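Local coordinates for protein oxidoreductase, NAD-binding (Acidithiobacillus ferrooxidans, PDB 7BVJ) that catalyses the NAD(+)-dependent oxidation of the glucosamine 3-position of UDP-N-acetylglucosamine to a ketone, a step in making the diamino sugar found in the lipid A of some bacteria, at residues Thr189-Ala197 / Ala207-Val215. Sequence-based numbering, arbitrary orientation.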
loop_
_atom_site.group_PDB
_atom_site.type_symbol
_atom_site.label_atom_id
_atom_site.label_comp_id
_atom_site.label_asym_id
_atom_site.label_seq_id
_atom_site.Cartn_x
_atom_site.Cartn_y
_atom_site.Cartn_z
ATOM N N THR A 189 -9.711 -19.518 13.081
ATOM C CA THR A 189 -8.837 -20.576 12.599
ATOM C C THR A 189 -7.551 -20.586 13.408
ATOM O O THR A 189 -7.482 -19.968 14.472
ATOM C CB THR A 189 -8.519 -20.394 11.108
ATOM O OG1 THR A 189 -7.760 -19.195 10.924
ATOM C CG2 THR A 189 -9.796 -20.307 10.291
ATOM N N ASP A 190 -6.540 -21.310 12.925
ATOM C CA ASP A 190 -5.179 -21.218 13.440
ATOM C C ASP A 190 -4.445 -19.958 12.982
ATOM O O ASP A 190 -3.375 -19.656 13.528
ATOM C CB ASP A 190 -4.386 -22.445 12.993
ATOM C CG ASP A 190 -4.445 -22.662 11.477
ATOM O OD1 ASP A 190 -5.513 -22.418 10.851
ATOM O OD2 ASP A 190 -3.406 -23.073 10.909
ATOM N N LYS A 191 -4.966 -19.256 11.971
ATOM C CA LYS A 191 -4.369 -18.020 11.476
ATOM C C LYS A 191 -4.816 -16.853 12.336
ATOM O O LYS A 191 -5.968 -16.798 12.774
ATOM C CB LYS A 191 -4.792 -17.742 10.032
ATOM C CG LYS A 191 -4.316 -18.766 9.037
ATOM C CD LYS A 191 -2.811 -18.825 9.018
ATOM C CE LYS A 191 -2.320 -19.834 8.004
ATOM N NZ LYS A 191 -0.926 -20.271 8.317
ATOM N N ALA A 192 -3.911 -15.896 12.535
ATOM C CA ALA A 192 -4.214 -14.747 13.377
ATOM C C ALA A 192 -5.435 -14.017 12.835
ATOM O O ALA A 192 -5.540 -13.779 11.628
ATOM C CB ALA A 192 -3.006 -13.801 13.439
ATOM N N ASP A 193 -6.383 -13.701 13.720
ATOM C CA ASP A 193 -7.449 -12.770 13.371
ATOM C C ASP A 193 -7.134 -11.356 13.818
ATOM O O ASP A 193 -7.733 -10.404 13.307
ATOM C CB ASP A 193 -8.779 -13.189 13.999
ATOM C CG ASP A 193 -9.285 -14.525 13.469
ATOM O OD1 ASP A 193 -9.397 -14.702 12.223
ATOM O OD2 ASP A 193 -9.568 -15.394 14.317
ATOM N N MET A 194 -6.245 -11.213 14.787
ATOM C CA MET A 194 -5.755 -9.900 15.163
ATOM C C MET A 194 -4.293 -10.049 15.538
ATOM O O MET A 194 -3.875 -11.089 16.037
ATOM C CB MET A 194 -6.557 -9.313 16.325
ATOM C CG MET A 194 -7.029 -10.384 17.286
ATOM S SD MET A 194 -7.938 -9.752 18.700
ATOM C CE MET A 194 -9.562 -9.550 17.970
ATOM N N ALA A 195 -3.512 -9.026 15.249
ATOM C CA ALA A 195 -2.116 -9.038 15.635
ATOM C C ALA A 195 -1.715 -7.633 16.051
ATOM O O ALA A 195 -2.357 -6.644 15.695
ATOM C CB ALA A 195 -1.209 -9.556 14.513
ATOM N N THR A 196 -0.665 -7.569 16.856
ATOM C CA THR A 196 -0.106 -6.298 17.276
ATOM C C THR A 196 1.396 -6.470 17.325
ATOM O O THR A 196 1.896 -7.445 17.903
ATOM C CB THR A 196 -0.671 -5.853 18.624
ATOM O OG1 THR A 196 -2.075 -5.613 18.468
ATOM C CG2 THR A 196 0.007 -4.562 19.108
ATOM N N ALA A 197 2.098 -5.561 16.653
ATOM C CA ALA A 197 3.546 -5.574 16.596
ATOM C C ALA A 197 4.105 -4.343 17.291
ATOM O O ALA A 197 3.485 -3.272 17.299
ATOM C CB ALA A 197 4.053 -5.626 15.153
ATOM N N ALA A 207 7.313 1.734 16.819
ATOM C CA ALA A 207 6.010 1.632 16.166
ATOM C C ALA A 207 5.197 0.540 16.841
ATOM O O ALA A 207 5.676 -0.582 16.992
ATOM C CB ALA A 207 6.147 1.314 14.670
ATOM N N ASN A 208 3.959 0.859 17.206
ATOM C CA ASN A 208 3.067 -0.024 17.953
ATOM C C ASN A 208 1.805 -0.168 17.105
ATOM O O ASN A 208 0.903 0.671 17.190
ATOM C CB ASN A 208 2.788 0.578 19.376
ATOM C CG ASN A 208 1.632 -0.090 20.087
ATOM O OD1 ASN A 208 1.219 -1.201 19.734
ATOM N ND2 ASN A 208 1.098 0.584 21.099
ATOM N N LEU A 209 1.751 -1.230 16.290
ATOM C CA LEU A 209 0.825 -1.343 15.167
ATOM C C LEU A 209 -0.138 -2.504 15.366
ATOM O O LEU A 209 0.291 -3.659 15.463
ATOM C CB LEU A 209 1.588 -1.544 13.856
ATOM C CG LEU A 209 2.739 -0.563 13.639
ATOM C CD1 LEU A 209 3.348 -0.797 12.262
ATOM C CD2 LEU A 209 2.183 0.846 13.757
ATOM N N ALA A 210 -1.434 -2.210 15.368
ATOM C CA ALA A 210 -2.468 -3.213 15.570
ATOM C C ALA A 210 -3.278 -3.404 14.292
ATOM O O ALA A 210 -3.525 -2.450 13.549
ATOM C CB ALA A 210 -3.382 -2.818 16.737
ATOM N N ALA A 211 -3.680 -4.643 14.029
ATOM C CA ALA A 211 -4.540 -4.925 12.891
ATOM C C ALA A 211 -5.493 -6.056 13.260
ATOM O O ALA A 211 -5.124 -6.962 14.004
ATOM C CB ALA A 211 -3.717 -5.284 11.644
ATOM N N SER A 212 -6.726 -5.977 12.758
ATOM C CA SER A 212 -7.759 -6.971 13.036
ATOM C C SER A 212 -8.717 -7.087 11.851
ATOM O O SER A 212 -9.023 -6.095 11.177
ATOM C CB SER A 212 -8.555 -6.625 14.297
ATOM O OG SER A 212 -9.608 -7.564 14.489
ATOM N N ARG A 213 -9.204 -8.311 11.625
ATOM C CA ARG A 213 -10.204 -8.593 10.602
ATOM C C ARG A 213 -11.535 -9.057 11.186
ATOM O O ARG A 213 -12.391 -9.540 10.436
ATOM C CB ARG A 213 -9.679 -9.638 9.605
ATOM C CG ARG A 213 -9.311 -10.950 10.230
ATOM C CD ARG A 213 -8.895 -11.982 9.203
ATOM N NE ARG A 213 -8.708 -13.281 9.839
ATOM C CZ ARG A 213 -8.054 -14.302 9.300
ATOM N NH1 ARG A 213 -7.527 -14.192 8.091
ATOM N NH2 ARG A 213 -7.939 -15.443 9.973
ATOM N N VAL A 214 -11.744 -8.912 12.491
ATOM C CA VAL A 214 -12.971 -9.391 13.120
ATOM C C VAL A 214 -13.652 -8.340 14.000
ATOM O O VAL A 214 -14.321 -8.694 14.974
ATOM C CB VAL A 214 -12.680 -10.654 13.954
ATOM C CG1 VAL A 214 -12.285 -11.810 13.061
ATOM C CG2 VAL A 214 -11.587 -10.368 15.001
ATOM N N VAL A 215 -13.487 -7.048 13.706
ATOM C CA VAL A 215 -14.086 -6.045 14.593
ATOM C C VAL A 215 -15.549 -5.820 14.222
ATOM O O VAL A 215 -16.018 -6.295 13.180
ATOM C CB VAL A 215 -13.323 -4.706 14.572
ATOM C CG1 VAL A 215 -12.091 -4.768 15.462
ATOM C CG2 VAL A 215 -12.973 -4.319 13.158
#
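R213 grips D193 side-on, its NE and NH2 both donating to D193 OD1, with NH2 at 2.8 Å from that oxygen. OD1 lies in the guanidinium plane, whereas the carboxylate is turned 48° from it; NE meets the anti lone pair of OD1, and NH2 comes from above the carboxylate plane. The extended arginine chain carries the guanidinium under A192 O, which sits over one face. This buried pair is fixed further by the backbone bond from R213 N to D193 O (3.1 Å), by D193 OD2 accepting from the amides of A187 and V188, and by R213 NH1 donating to I155 O. With a leucine here, the buried carboxylate would probably lack its countercharge and be less firmly oriented. Along the strands from this salt bridge, paired backbone bonds join A195 to A211 and A197 to L209, on the face where A195 and L209 touch helix 157-173. The face of M194, T196 and A210 is looser and partly exposed, though S212 on it is buried: T196 OG1 rests on A210 CB at 3.5 Å, and M194, its CG between backbone N and carbonyl carbon (chi1 34°), brings CE to V214 CG2 at 3.7 Å. Such pairing typifies an antiparallel beta hairpin, here within the mixed, helix-backed sheet of the Gfo/Idh/MocA C-terminal domain.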